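Side-chain contacts in LPXTG cell wall surface protein (Streptococcus gordonii, PDB 7AVK), which probably serves as a cell-wall-anchored streptococcal adhesin, in which tandem SHIRT domains, one of them described here, form a variable-length region: residues H7-G12 against Q20-L25; K16-E21 against G54-K59. All blocks are in the same frame, centred on the assembly; numbering follows the deposited sequence. Where two conformers were deposited one is given.

Interaction 1 of 2, residues H7-G12 against Q20-L25; sequences HEFVSG and QEVKAL
The aromatic ring of Phe9 presses one side of its rim against the backbone of the short helix at Val22 and the turn at Leu25. Phe9 leaves strand 3-11 toward the helix, its CG anti to the carbonyl carbon (chi1 -69°), and CE2 does most of the touching. Val22 O lies at the ring edge, close to its plane, 3.4 Å from Phe9 CE2. This same carbonyl accepts the backbone bond from Leu25 N (N to O 2.9 Å), so the oxygen is engaged by the turn while also facing the ring edge, where the weakly positive aromatic hydrogens would probably suit it. Further round, the peptide carbonyl of Leu25 meets the ring obliquely, with Leu25 C 3.6 Å from Phe9 CE2 and Leu25 O 3.6 Å from Phe9 CZ.

Side-chain contacts are looser. Val22 brings CG1, the branch anti to its backbone N (chi1 171°), to the CD2 side of the ring, displaced from its plane, 4.2 Å from Phe9 CD2. From Leu25, CB alone comes close, 4.1 Å from Phe9 CE2, while the Leu25 side chain also packs on Trp79 and Val49. Trp79 also meets Phe9 edge-to-face and touches Val22, which makes it a shared neighbour of all three residues. The contact is thus one of ring against backbone, with apolar groups around it: a short helix packed on one face of a mixed beta-sheet, in a SHIRT domain assigned to the ubiquitin clan.

Interaction 2 of 2, residues K16-E21 against G54-K59; sequences KELPQE and GTWSFK
With CG anti to its carbonyl carbon (chi1 -75°) and the indole turned roughly crosswise (chi2 98°), Trp56 reaches out from strand 55-61 to the chain leading into helix 20-23. Lys16 comes to meet it with CG anti to the backbone N (chi1 -164°), which sets that atom beside the benzene end of the indole. Lys16 CG lies obliquely to the ring, 3.6 Å from Trp56 CZ2, and is displaced to the other side of the indole plane from Leu18 and Pro19. Bends at chi2 and chi4 then fold the lysine chain back, leaving Lys16 NZ 3.9 Å from Trp56 CZ2.

Those two other residues lie on the same side of the indole plane. Leu18 lays CD2 over the face of the six-membered ring in a CH-pi contact, 4.0 Å from the centroid of the Trp56 ring, and the methyl is 3.5 Å from Trp56 CZ3. Pro19, the N-cap residue of the helix, sits off the pyrrole end, toward its rim: Pro19 CD is 3.4 Å from Trp56 NE1 and 3.6 Å from Trp56 CE2. In this SHIRT domain the residues leading into helix 20-23 thus pack, through the indole, on strand 55-61 of the mixed five-stranded sheet.

Backbone oxygens meet the benzene rim. Glu17 O approaches obliquely, 3.3 Å from Trp56 CZ2, while Lys16 O lies in the plane of the indole at its edge and accepts a hydrogen bond from Ser11 OG. Phe81 meets the Trp56 ring with the planes inclined to each other, and it also forms a cation-pi contact with Lys16.

How the interactions relate
The two interactions have centres 7 Å apart and lie on the same five-stranded sheet. Their segments come along the chain in the order 7-12, 16-21, 20-25 and 54-59, and the middle two overlap at Gln20 and Glu21. Interaction 2 packs the approach to helix 20-23 against strand 55-61; interaction 1 sets the helix and following turn against strand 3-11. Leu18 bridges them, its CD1 lying 3.6 Å from Phe9 CB while its other methyl serves Trp56. The two also touch where Ser11 OG lies 3.6 Å from Trp56 CH2. Together they join the helix-containing connection between strands 3-11 and 30-33 to two non-neighbouring strands within one SHIRT domain.

Interaction 1 of 2, residues H7-G12 against Q20-L25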
loop_
_atom_site.group_PDB
_atom_site.type_symbol
_atom_site.label_atom_id
_atom_site.label_comp_id
_atom_site.label_asym_id
_atom_site.label_seq_id
_atom_site.Cartn_x
_atom_site.Cartn_y
_atom_site.Cartn_z
ATOM N N HIS A 7 -3.948 -2.245 -3.703
ATOM C CA HIS A 7 -3.063 -1.933 -2.606
ATOM C C HIS A 7 -3.600 -2.562 -1.336
ATOM O O HIS A 7 -4.815 -2.596 -1.118
ATOM C CB HIS A 7 -2.935 -0.414 -2.415
ATOM C CG HIS A 7 -2.501 0.320 -3.671
ATOM N ND1 HIS A 7 -3.348 0.612 -4.713
ATOM C CD2 HIS A 7 -1.295 0.823 -4.036
ATOM C CE1 HIS A 7 -2.667 1.272 -5.647
ATOM N NE2 HIS A 7 -1.389 1.396 -5.290
ATOM N N GLU A 8 -2.701 -2.992 -0.456
ATOM C CA GLU A 8 -3.028 -3.458 0.874
ATOM C C GLU A 8 -2.010 -2.870 1.826
ATOM O O GLU A 8 -0.826 -2.808 1.488
ATOM C CB GLU A 8 -2.991 -4.998 0.940
ATOM C CG GLU A 8 -3.313 -5.525 2.362
ATOM C CD GLU A 8 -3.400 -6.990 2.523
ATOM O OE1 GLU A 8 -3.146 -7.801 1.612
ATOM O OE2 GLU A 8 -3.571 -7.457 3.694
ATOM N N PHE A 9 -2.457 -2.472 3.035
ATOM C CA PHE A 9 -1.551 -2.058 4.085
ATOM C C PHE A 9 -1.467 -3.119 5.176
ATOM O O PHE A 9 -2.469 -3.737 5.509
ATOM C CB PHE A 9 -2.006 -0.744 4.740
ATOM C CG PHE A 9 -1.899 0.503 3.882
ATOM C CD1 PHE A 9 -1.041 0.640 2.814
ATOM C CD2 PHE A 9 -2.658 1.611 4.247
ATOM C CE1 PHE A 9 -0.945 1.842 2.122
ATOM C CE2 PHE A 9 -2.552 2.803 3.601
ATOM C CZ PHE A 9 -1.696 2.933 2.552
ATOM N N VAL A 10 -0.275 -3.252 5.742
ATOM C CA VAL A 10 -0.015 -4.068 6.923
ATOM C C VAL A 10 0.760 -3.242 7.931
ATOM O O VAL A 10 1.458 -2.281 7.593
ATOM C CB VAL A 10 0.773 -5.354 6.578
ATOM C CG1 VAL A 10 -0.053 -6.244 5.626
ATOM C CG2 VAL A 10 2.136 -5.082 6.034
ATOM N N SER A 11 0.634 -3.650 9.189
ATOM C CA SER A 11 1.496 -3.146 10.245
ATOM C C SER A 11 2.815 -3.928 10.267
ATOM O O SER A 11 2.822 -5.164 10.314
ATOM C CB SER A 11 0.831 -3.316 11.596
ATOM O OG SER A 11 1.776 -2.997 12.601
ATOM N N GLY A 12 3.920 -3.204 10.257
ATOM C CA GLY A 12 5.234 -3.784 10.448
ATOM C C GLY A 12 5.632 -3.937 11.893
ATOM O O GLY A 12 6.755 -4.374 12.160
ATOM N N GLN A 20 -7.926 3.171 11.841
ATOM C CA GLN A 20 -8.677 3.700 10.713
ATOM C C GLN A 20 -7.977 4.875 10.049
ATOM O O GLN A 20 -8.059 5.008 8.838
ATOM C CB GLN A 20 -10.101 4.074 11.160
ATOM C CG GLN A 20 -10.941 4.635 10.002
ATOM C CD GLN A 20 -10.760 6.126 9.752
ATOM O OE1 GLN A 20 -10.309 6.879 10.585
ATOM N NE2 GLN A 20 -11.163 6.572 8.562
ATOM N N GLU A 21 -7.294 5.737 10.800
ATOM C CA GLU A 21 -6.688 6.902 10.171
ATOM C C GLU A 21 -5.622 6.505 9.156
ATOM O O GLU A 21 -5.417 7.199 8.157
ATOM C CB GLU A 21 -6.155 7.884 11.238
ATOM C CG GLU A 21 -5.708 9.189 10.721
ATOM C CD GLU A 21 -5.346 10.162 11.857
ATOM O OE1 GLU A 21 -5.602 9.831 13.041
ATOM O OE2 GLU A 21 -4.817 11.256 11.555
ATOM N N VAL A 22 -4.935 5.386 9.405
ATOM C CA VAL A 22 -3.972 4.860 8.439
ATOM C C VAL A 22 -4.683 4.111 7.317
ATOM O O VAL A 22 -4.360 4.296 6.127
ATOM C CB VAL A 22 -2.921 3.971 9.115
ATOM C CG1 VAL A 22 -2.078 3.256 8.057
ATOM C CG2 VAL A 22 -2.044 4.769 10.084
ATOM N N LYS A 23 -5.652 3.257 7.673
ATOM C CA LYS A 23 -6.380 2.511 6.654
ATOM C C LYS A 23 -6.998 3.444 5.610
ATOM O O LYS A 23 -7.052 3.106 4.424
ATOM C CB LYS A 23 -7.458 1.613 7.269
ATOM C CG LYS A 23 -6.949 0.554 8.210
ATOM C CD LYS A 23 -8.246 -0.035 9.034
ATOM C CE LYS A 23 -7.821 -1.180 9.866
ATOM N NZ LYS A 23 -8.977 -1.576 10.698
ATOM N N ALA A 24 -7.477 4.618 6.046
ATOM C CA ALA A 24 -8.131 5.548 5.148
ATOM C C ALA A 24 -7.193 6.118 4.080
ATOM O O ALA A 24 -7.673 6.732 3.114
ATOM C CB ALA A 24 -8.726 6.686 5.960
ATOM N N LEU A 25 -5.884 5.949 4.249
ATOM C CA LEU A 25 -4.916 6.383 3.260
ATOM C C LEU A 25 -4.674 5.348 2.162
ATOM O O LEU A 25 -3.858 5.569 1.269
ATOM C CB LEU A 25 -3.604 6.777 3.949
ATOM C CG LEU A 25 -3.727 7.926 4.917
ATOM C CD1 LEU A 25 -2.457 8.039 5.785
ATOM C CD2 LEU A 25 -4.039 9.221 4.186
#

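Interaction 2 of 2, residues K16-E21 against G54-K59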
loop_
_atom_site.group_PDB
_atom_site.type_symbol
_atom_site.label_atom_id
_atom_site.label_comp_id
_atom_site.label_asym_id
_atom_site.label_seq_id
_atom_site.Cartn_x
_atom_site.Cartn_y
_atom_site.Cartn_z
ATOM N N LYS A 16 0.619 -4.770 16.925
ATOM C CA LYS A 16 -0.101 -3.500 16.796
ATOM C C LYS A 16 -0.859 -3.468 15.483
ATOM O O LYS A 16 -0.273 -3.575 14.418
ATOM C CB LYS A 16 0.883 -2.316 16.882
ATOM C CG LYS A 16 0.218 -0.967 17.138
ATOM C CD LYS A 16 -0.100 -0.759 18.614
ATOM C CE LYS A 16 -0.789 0.586 18.878
ATOM N NZ LYS A 16 -0.116 1.741 18.163
ATOM N N GLU A 17 -2.187 -3.380 15.616
ATOM C CA GLU A 17 -3.060 -3.273 14.420
ATOM C C GLU A 17 -3.142 -1.812 13.875
ATOM O O GLU A 17 -3.001 -0.760 14.602
ATOM C CB GLU A 17 -4.494 -3.693 14.757
ATOM C CG GLU A 17 -4.745 -5.188 14.665
ATOM C CD GLU A 17 -6.190 -5.638 14.845
ATOM O OE1 GLU A 17 -7.016 -4.831 15.317
ATOM O OE2 GLU A 17 -6.481 -6.794 14.511
ATOM N N LEU A 18 -3.295 -1.716 12.573
ATOM C CA LEU A 18 -3.451 -0.399 11.952
ATOM C C LEU A 18 -4.768 0.267 12.375
ATOM O O LEU A 18 -5.813 -0.390 12.359
ATOM C CB LEU A 18 -3.483 -0.500 10.429
ATOM C CG LEU A 18 -2.216 -1.091 9.779
ATOM C CD1 LEU A 18 -2.441 -1.159 8.292
ATOM C CD2 LEU A 18 -1.004 -0.221 10.064
ATOM N N PRO A 19 -4.743 1.562 12.656
ATOM C CA PRO A 19 -5.984 2.279 12.975
ATOM C C PRO A 19 -6.645 2.772 11.696
ATOM O O PRO A 19 -6.043 2.862 10.619
ATOM C CB PRO A 19 -5.486 3.458 13.792
ATOM C CG PRO A 19 -4.143 3.788 13.140
ATOM C CD PRO A 19 -3.550 2.409 12.829
ATOM N N GLN A 20 -7.926 3.171 11.841
ATOM C CA GLN A 20 -8.677 3.700 10.713
ATOM C C GLN A 20 -7.977 4.875 10.049
ATOM O O GLN A 20 -8.059 5.008 8.838
ATOM C CB GLN A 20 -10.101 4.074 11.160
ATOM C CG GLN A 20 -10.941 4.635 10.002
ATOM C CD GLN A 20 -10.760 6.126 9.752
ATOM O OE1 GLN A 20 -10.309 6.879 10.585
ATOM N NE2 GLN A 20 -11.163 6.572 8.562
ATOM N N GLU A 21 -7.294 5.737 10.800
ATOM C CA GLU A 21 -6.688 6.902 10.171
ATOM C C GLU A 21 -5.622 6.505 9.156
ATOM O O GLU A 21 -5.417 7.199 8.157
ATOM C CB GLU A 21 -6.155 7.884 11.238
ATOM C CG GLU A 21 -5.708 9.189 10.721
ATOM C CD GLU A 21 -5.346 10.162 11.857
ATOM O OE1 GLU A 21 -5.602 9.831 13.041
ATOM O OE2 GLU A 21 -4.817 11.256 11.555
ATOM N N GLY A 54 1.524 7.688 19.579
ATOM C CA GLY A 54 2.819 7.792 18.893
ATOM C C GLY A 54 2.679 8.122 17.422
ATOM O O GLY A 54 1.788 8.892 17.082
ATOM N N THR A 55 3.543 7.570 16.579
ATOM C CA THR A 55 3.520 7.891 15.152
ATOM C C THR A 55 3.507 6.621 14.303
ATOM O O THR A 55 4.238 5.687 14.636
ATOM C CB THR A 55 4.748 8.717 14.766
ATOM O OG1 THR A 55 4.810 9.793 15.696
ATOM C CG2 THR A 55 4.681 9.256 13.361
ATOM N N TRP A 56 2.676 6.587 13.278
ATOM C CA TRP A 56 2.732 5.563 12.228
ATOM C C TRP A 56 3.500 6.183 11.065
ATOM O O TRP A 56 3.137 7.288 10.623
ATOM C CB TRP A 56 1.344 5.154 11.786
ATOM C CG TRP A 56 0.640 4.285 12.764
ATOM C CD1 TRP A 56 -0.270 4.679 13.684
ATOM C CD2 TRP A 56 0.763 2.857 12.885
ATOM N NE1 TRP A 56 -0.727 3.588 14.348
ATOM C CE2 TRP A 56 -0.120 2.453 13.893
ATOM C CE3 TRP A 56 1.528 1.882 12.233
ATOM C CZ2 TRP A 56 -0.262 1.118 14.268
ATOM C CZ3 TRP A 56 1.359 0.555 12.567
ATOM C CH2 TRP A 56 0.480 0.181 13.586
ATOM N N SER A 57 4.515 5.489 10.568
ATOM C CA SER A 57 5.342 5.983 9.459
ATOM C C SER A 57 5.246 4.981 8.320
ATOM O O SER A 57 5.416 3.787 8.557
ATOM C CB SER A 57 6.769 6.171 9.876
ATOM O OG SER A 57 6.865 7.088 10.940
ATOM N N PHE A 58 5.031 5.458 7.114
ATOM C CA PHE A 58 4.959 4.571 5.954
ATOM C C PHE A 58 6.384 4.199 5.600
ATOM O O PHE A 58 7.223 5.082 5.316
ATOM C CB PHE A 58 4.308 5.237 4.751
ATOM C CG PHE A 58 4.160 4.282 3.599
ATOM C CD1 PHE A 58 3.379 3.158 3.752
ATOM C CD2 PHE A 58 4.768 4.490 2.373
ATOM C CE1 PHE A 58 3.216 2.269 2.724
ATOM C CE2 PHE A 58 4.600 3.586 1.338
ATOM C CZ PHE A 58 3.824 2.470 1.517
ATOM N N LYS A 59 6.695 2.908 5.613
ATOM C CA LYS A 59 8.064 2.442 5.221
ATOM C C LYS A 59 8.270 2.369 3.636
ATOM O O LYS A 59 8.978 3.196 2.924
ATOM C CB LYS A 59 8.339 1.086 5.883
ATOM C CG LYS A 59 9.708 0.474 5.627
ATOM C CD LYS A 59 10.020 -0.659 6.582
ATOM C CE LYS A 59 11.188 -1.515 6.142
ATOM N NZ LYS A 59 11.702 -2.361 7.246
#